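Local coordinates for ORF98 PTP-2 (Cydia pomonella granulosis virus, PDB 6I28), which probably dephosphorylates phosphotyrosine and phosphoserine or phosphothreonine in protein substrates, as a viral member of the dual-specificity phosphatase family, at residues Y58-E70 and M84-K98. Residues are numbered along the deposited sequence; the frame is centred on the assembly and turned at random.
Sequences YLPDGDHLHVHCE and MLFNYLWLKIHNEHK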
loop_
_atom_site.group_PDB
_atom_site.type_symbol
_atom_site.label_atom_id
_atom_site.label_comp_id
_atom_site.label_asym_id
_atom_site.label_seq_id
_atom_site.Cartn_x
_atom_site.Cartn_y
_atom_site.Cartn_z
ATOM N N TYR A 58 -10.648 12.366 -10.201
ATOM C CA TYR A 58 -10.930 12.343 -11.629
ATOM C C TYR A 58 -9.750 11.816 -12.440
ATOM O O TYR A 58 -9.382 12.367 -13.473
ATOM C CB TYR A 58 -11.359 13.710 -12.160
ATOM C CG TYR A 58 -12.369 13.563 -13.249
ATOM C CD1 TYR A 58 -13.697 13.311 -12.955
ATOM C CD2 TYR A 58 -12.006 13.657 -14.593
ATOM C CE1 TYR A 58 -14.625 13.170 -13.950
ATOM C CE2 TYR A 58 -12.938 13.521 -15.593
ATOM C CZ TYR A 58 -14.241 13.277 -15.271
ATOM O OH TYR A 58 -15.181 13.163 -16.278
ATOM N N LEU A 59 -9.180 10.714 -11.997
ATOM C CA LEU A 59 -8.017 10.209 -12.699
ATOM C C LEU A 59 -8.475 9.428 -13.902
ATOM O O LEU A 59 -9.643 9.031 -13.969
ATOM C CB LEU A 59 -7.164 9.345 -11.780
ATOM C CG LEU A 59 -6.576 10.055 -10.570
ATOM C CD1 LEU A 59 -6.201 9.115 -9.531
ATOM C CD2 LEU A 59 -5.349 10.867 -10.969
ATOM N N PRO A 60 -7.588 9.180 -14.866
ATOM C CA PRO A 60 -8.030 8.445 -16.072
ATOM C C PRO A 60 -8.443 7.038 -15.670
ATOM O O PRO A 60 -8.023 6.483 -14.630
ATOM C CB PRO A 60 -6.797 8.421 -16.967
ATOM C CG PRO A 60 -5.997 9.719 -16.521
ATOM C CD PRO A 60 -6.235 9.765 -15.004
ATOM N N ASP A 61 -9.289 6.460 -16.504
ATOM C CA ASP A 61 -9.740 5.092 -16.314
ATOM C C ASP A 61 -8.546 4.186 -16.074
ATOM O O ASP A 61 -7.593 4.175 -16.861
ATOM C CB ASP A 61 -10.508 4.605 -17.544
ATOM C CG ASP A 61 -11.871 5.254 -17.681
ATOM O OD1 ASP A 61 -12.496 5.605 -16.648
ATOM O OD2 ASP A 61 -12.318 5.400 -18.822
ATOM N N GLY A 62 -8.588 3.445 -14.980
ATOM C CA GLY A 62 -7.589 2.498 -14.690
ATOM C C GLY A 62 -6.548 2.990 -13.731
ATOM O O GLY A 62 -5.794 2.188 -13.210
ATOM N N ASP A 63 -6.485 4.301 -13.501
ATOM C CA ASP A 63 -5.494 4.865 -12.593
ATOM C C ASP A 63 -6.027 5.078 -11.196
ATOM O O ASP A 63 -5.254 5.518 -10.314
ATOM C CB ASP A 63 -4.915 6.179 -13.122
ATOM C CG ASP A 63 -4.045 5.989 -14.355
ATOM O OD1 ASP A 63 -3.562 4.863 -14.604
ATOM O OD2 ASP A 63 -3.891 6.958 -15.113
ATOM N N HIS A 64 -7.229 4.613 -10.905
ATOM C CA HIS A 64 -7.760 4.664 -9.542
ATOM C C HIS A 64 -8.441 3.338 -9.249
ATOM O O HIS A 64 -9.451 3.002 -9.874
ATOM C CB HIS A 64 -8.723 5.825 -9.366
ATOM C CG HIS A 64 -9.055 6.107 -7.938
ATOM N ND1 HIS A 64 -9.616 7.298 -7.524
ATOM C CD2 HIS A 64 -8.895 5.352 -6.825
ATOM C CE1 HIS A 64 -9.777 7.256 -6.213
ATOM N NE2 HIS A 64 -9.348 6.087 -5.767
ATOM N N LEU A 65 -7.849 2.576 -8.351
ATOM C CA LEU A 65 -8.295 1.274 -7.906
ATOM C C LEU A 65 -8.816 1.355 -6.479
ATOM O O LEU A 65 -8.175 1.937 -5.610
ATOM C CB LEU A 65 -7.130 0.289 -7.937
ATOM C CG LEU A 65 -7.372 -1.173 -7.546
ATOM C CD1 LEU A 65 -8.462 -1.661 -8.478
ATOM C CD2 LEU A 65 -6.158 -2.056 -7.667
ATOM N N HIS A 66 -9.916 0.684 -6.227
ATOM C CA HIS A 66 -10.538 0.581 -4.914
ATOM C C HIS A 66 -10.701 -0.886 -4.556
ATOM O O HIS A 66 -11.218 -1.662 -5.357
ATOM C CB HIS A 66 -11.926 1.262 -4.918
ATOM C CG HIS A 66 -12.733 1.009 -3.685
ATOM N ND1 HIS A 66 -14.029 0.530 -3.719
ATOM C CD2 HIS A 66 -12.423 1.148 -2.373
ATOM C CE1 HIS A 66 -14.489 0.397 -2.488
ATOM N NE2 HIS A 66 -13.528 0.754 -1.653
ATOM N N VAL A 67 -10.308 -1.264 -3.341
ATOM C CA VAL A 67 -10.725 -2.518 -2.735
ATOM C C VAL A 67 -11.464 -2.193 -1.437
ATOM O O VAL A 67 -10.888 -1.560 -0.536
ATOM C CB VAL A 67 -9.540 -3.463 -2.437
ATOM C CG1 VAL A 67 -10.061 -4.686 -1.712
ATOM C CG2 VAL A 67 -8.822 -3.884 -3.699
ATOM N N HIS A 68 -12.716 -2.621 -1.336
ATOM C CA HIS A 68 -13.459 -2.493 -0.098
ATOM C C HIS A 68 -12.932 -3.488 0.927
ATOM O O HIS A 68 -13.062 -4.708 0.741
ATOM C CB HIS A 68 -14.931 -2.765 -0.353
ATOM C CG HIS A 68 -15.790 -2.585 0.852
ATOM N ND1 HIS A 68 -15.971 -3.578 1.799
ATOM C CD2 HIS A 68 -16.544 -1.535 1.252
ATOM C CE1 HIS A 68 -16.789 -3.141 2.737
ATOM N NE2 HIS A 68 -17.164 -1.912 2.421
ATOM N N CYS A 69 -12.352 -2.986 2.010
ATOM C CA CYS A 69 -11.793 -3.870 3.024
ATOM C C CYS A 69 -11.795 -3.152 4.361
ATOM O O CYS A 69 -11.568 -1.944 4.435
ATOM C CB CYS A 69 -10.354 -4.319 2.722
ATOM S SG CYS A 69 -9.214 -2.926 2.272
ATOM N N GLU A 70 -12.013 -3.921 5.410
ATOM C CA GLU A 70 -11.992 -3.455 6.788
ATOM C C GLU A 70 -10.629 -3.734 7.409
ATOM O O GLU A 70 -9.825 -4.516 6.884
ATOM C CB GLU A 70 -13.097 -4.138 7.603
ATOM C CG GLU A 70 -14.461 -3.628 7.230
ATOM C CD GLU A 70 -15.527 -4.481 7.818
ATOM O OE1 GLU A 70 -15.316 -4.967 8.947
ATOM O OE2 GLU A 70 -16.568 -4.684 7.161
ATOM N N MET A 84 -3.657 -9.450 -6.599
ATOM C CA MET A 84 -4.152 -8.476 -7.568
ATOM C C MET A 84 -3.600 -7.083 -7.264
ATOM O O MET A 84 -3.098 -6.378 -8.148
ATOM C CB MET A 84 -5.691 -8.484 -7.557
ATOM C CG MET A 84 -6.365 -7.541 -8.548
ATOM S SD MET A 84 -6.404 -5.828 -7.904
ATOM C CE MET A 84 -7.706 -5.952 -6.665
ATOM N N LEU A 85 -3.573 -6.694 -5.991
ATOM C CA LEU A 85 -3.072 -5.372 -5.651
ATOM C C LEU A 85 -1.590 -5.246 -5.979
ATOM O O LEU A 85 -1.138 -4.237 -6.516
ATOM C CB LEU A 85 -3.304 -5.113 -4.168
ATOM C CG LEU A 85 -4.770 -4.774 -3.830
ATOM C CD1 LEU A 85 -4.984 -4.922 -2.344
ATOM C CD2 LEU A 85 -5.150 -3.335 -4.312
ATOM N N PHE A 86 -0.806 -6.241 -5.593
ATOM C CA PHE A 86 0.606 -6.236 -5.955
ATOM C C PHE A 86 0.843 -6.063 -7.445
ATOM O O PHE A 86 1.681 -5.244 -7.861
ATOM C CB PHE A 86 1.331 -7.485 -5.466
ATOM C CG PHE A 86 2.790 -7.508 -5.861
ATOM C CD1 PHE A 86 3.741 -6.845 -5.111
ATOM C CD2 PHE A 86 3.188 -8.084 -7.056
ATOM C CE1 PHE A 86 5.024 -6.831 -5.504
ATOM C CE2 PHE A 86 4.486 -8.038 -7.446
ATOM C CZ PHE A 86 5.410 -7.465 -6.616
ATOM N N ASN A 87 0.125 -6.843 -8.259
ATOM C CA ASN A 87 0.297 -6.798 -9.704
ATOM C C ASN A 87 -0.132 -5.467 -10.261
ATOM O O ASN A 87 0.523 -4.939 -11.166
ATOM C CB ASN A 87 -0.471 -7.916 -10.330
ATOM C CG ASN A 87 0.183 -9.225 -10.104
ATOM O OD1 ASN A 87 1.392 -9.316 -10.080
ATOM N ND2 ASN A 87 -0.615 -10.264 -9.933
ATOM N N TYR A 88 -1.182 -4.858 -9.698
ATOM C CA TYR A 88 -1.553 -3.510 -10.103
ATOM C C TYR A 88 -0.427 -2.517 -9.839
ATOM O O TYR A 88 -0.006 -1.745 -10.718
ATOM C CB TYR A 88 -2.811 -3.101 -9.380
ATOM C CG TYR A 88 -3.334 -1.752 -9.762
ATOM C CD1 TYR A 88 -4.130 -1.578 -10.899
ATOM C CD2 TYR A 88 -3.027 -0.629 -9.009
ATOM C CE1 TYR A 88 -4.595 -0.345 -11.202
ATOM C CE2 TYR A 88 -3.515 0.609 -9.324
ATOM C CZ TYR A 88 -4.316 0.755 -10.429
ATOM O OH TYR A 88 -4.751 2.036 -10.706
ATOM N N LEU A 89 0.142 -2.568 -8.625
ATOM C CA LEU A 89 1.243 -1.651 -8.352
ATOM C C LEU A 89 2.411 -1.892 -9.311
ATOM O O LEU A 89 2.998 -0.948 -9.841
ATOM C CB LEU A 89 1.692 -1.864 -6.923
ATOM C CG LEU A 89 0.681 -1.416 -5.839
ATOM C CD1 LEU A 89 1.220 -1.992 -4.505
ATOM C CD2 LEU A 89 0.494 0.044 -5.744
ATOM N N TRP A 90 2.793 -3.155 -9.493
ATOM C CA TRP A 90 3.935 -3.503 -10.330
ATOM C C TRP A 90 3.725 -3.000 -11.768
ATOM O O TRP A 90 4.612 -2.364 -12.345
ATOM C CB TRP A 90 4.167 -5.007 -10.239
ATOM C CG TRP A 90 5.611 -5.335 -10.641
ATOM C CD1 TRP A 90 6.709 -5.449 -9.788
ATOM C CD2 TRP A 90 6.100 -5.517 -11.938
ATOM N NE1 TRP A 90 7.821 -5.704 -10.498
ATOM C CE2 TRP A 90 7.486 -5.754 -11.831
ATOM C CE3 TRP A 90 5.505 -5.511 -13.198
ATOM C CZ2 TRP A 90 8.274 -5.970 -12.918
ATOM C CZ3 TRP A 90 6.282 -5.722 -14.266
ATOM C CH2 TRP A 90 7.664 -5.952 -14.137
ATOM N N LEU A 91 2.519 -3.138 -12.300
ATOM C CA LEU A 91 2.294 -2.740 -13.676
ATOM C C LEU A 91 2.223 -1.218 -13.830
ATOM O O LEU A 91 2.682 -0.679 -14.863
ATOM C CB LEU A 91 1.024 -3.424 -14.201
ATOM C CG LEU A 91 1.069 -4.955 -14.260
ATOM C CD1 LEU A 91 -0.345 -5.562 -14.380
ATOM C CD2 LEU A 91 1.959 -5.417 -15.441
ATOM N N LYS A 92 1.665 -0.516 -12.836
ATOM C CA LYS A 92 1.650 0.950 -12.867
ATOM C C LYS A 92 3.040 1.519 -12.693
ATOM O O LYS A 92 3.417 2.487 -13.361
ATOM C CB LYS A 92 0.711 1.487 -11.810
ATOM C CG LYS A 92 -0.794 1.236 -12.184
ATOM C CD LYS A 92 -1.307 1.889 -13.489
ATOM C CE LYS A 92 -2.728 1.448 -13.759
ATOM N NZ LYS A 92 -3.229 2.129 -14.997
ATOM N N ILE A 93 3.830 0.930 -11.810
ATOM C CA ILE A 93 5.165 1.453 -11.574
ATOM C C ILE A 93 6.095 1.110 -12.733
ATOM O O ILE A 93 6.709 2.002 -13.315
ATOM C CB ILE A 93 5.682 0.951 -10.227
ATOM C CG1 ILE A 93 4.854 1.607 -9.113
ATOM C CG2 ILE A 93 7.132 1.244 -10.056
ATOM C CD1 ILE A 93 4.984 0.883 -7.798
ATOM N N HIS A 94 6.195 -0.173 -13.098
ATOM C CA HIS A 94 7.199 -0.609 -14.070
ATOM C C HIS A 94 6.750 -0.456 -15.521
ATOM O O HIS A 94 7.579 -0.174 -16.393
ATOM C CB HIS A 94 7.563 -2.069 -13.776
ATOM C CG HIS A 94 8.383 -2.212 -12.548
ATOM N ND1 HIS A 94 7.836 -2.500 -11.319
ATOM C CD2 HIS A 94 9.700 -1.978 -12.336
ATOM C CE1 HIS A 94 8.789 -2.509 -10.408
ATOM N NE2 HIS A 94 9.928 -2.195 -11.001
ATOM N N ASN A 95 5.497 -0.714 -15.839
ATOM C CA ASN A 95 5.092 -0.621 -17.236
ATOM C C ASN A 95 4.534 0.738 -17.621
ATOM O O ASN A 95 4.666 1.158 -18.782
ATOM C CB ASN A 95 4.079 -1.722 -17.545
ATOM C CG ASN A 95 4.693 -3.121 -17.418
ATOM O OD1 ASN A 95 4.182 -3.990 -16.706
ATOM N ND2 ASN A 95 5.815 -3.320 -18.066
ATOM N N GLU A 96 3.914 1.446 -16.692
ATOM C CA GLU A 96 3.343 2.742 -16.996
ATOM C C GLU A 96 4.040 3.862 -16.265
ATOM O O GLU A 96 3.749 5.019 -16.538
ATOM C CB GLU A 96 1.860 2.792 -16.639
ATOM C CG GLU A 96 1.130 1.648 -17.198
ATOM C CD GLU A 96 -0.363 1.774 -17.099
ATOM O OE1 GLU A 96 -0.826 2.691 -16.415
ATOM O OE2 GLU A 96 -1.071 0.947 -17.755
ATOM N N HIS A 97 5.102 3.587 -15.519
ATOM C CA HIS A 97 6.010 4.600 -14.916
ATOM C C HIS A 97 5.313 5.673 -14.072
ATOM O O HIS A 97 5.767 6.813 -14.093
ATOM C CB HIS A 97 6.784 5.294 -16.040
ATOM C CG HIS A 97 7.597 4.343 -16.844
ATOM N ND1 HIS A 97 7.245 3.973 -18.100
ATOM C CD2 HIS A 97 8.717 3.667 -16.547
ATOM C CE1 HIS A 97 8.105 3.103 -18.551
ATOM N NE2 HIS A 97 9.016 2.901 -17.629
ATOM N N LYS A 98 4.320 5.282 -13.291
ATOM C CA LYS A 98 3.551 6.150 -12.437
ATOM C C LYS A 98 3.974 5.945 -10.999
ATOM O O LYS A 98 4.435 4.860 -10.615
ATOM C CB LYS A 98 2.079 5.833 -12.659
ATOM C CG LYS A 98 1.554 6.293 -14.074
ATOM C CD LYS A 98 0.291 5.578 -14.422
ATOM C CE LYS A 98 -0.246 6.155 -15.748
ATOM N NZ LYS A 98 -1.375 5.313 -16.314
HETATM O O HOH W 1 -3.445 6.123 -17.588
#
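L65 meets Y88 where strand 64-68, an outermost strand of the central mixed sheet of the dual-specificity phosphatase fold, is packed against helix 84-95, running nearly antiparallel to it (167°) with the axes 10.9 Å apart. Y88 CB lies near L65 CD2, and with CG anti to the backbone N (chi1 -177°) the ring is sent toward the start of the strand and the turn before it. Y88 CG is 3.5 Å from L65 CD2, which sits over one ring face in a CH-pi contact, while K92 CG backs the opposite face. Farther out, CE2 and CZ pass L65 CB, the two side chains lying alongside each other and pointing opposite ways. At the tip, Y88 OH donates to G62 O at 2.7 Å, tilted 27° from the carbonyl plane, which ties the ring to the type II turn of P60 to D63; K92 NZ adds a weak bond to G62 O (3.1 Å). Toward the start of the helix segment the packing is purely apolar: L85, also touched by L114, sets CD2 against L65 CD2 and V67 CG2, whereas M84 turns its SD to L65 and its CE to V67. At the other end a salt-bridge network probably offsets the closeness of D63 OD1 and E96 OE1 (3.9 Å). D63 OD1 accepts from K92 NZ, nearly along its C-O axis, and from K98 NZ, each at 2.8 Å. The same two ammonium groups reach E96 OE1 from opposite faces of its carboxylate plane.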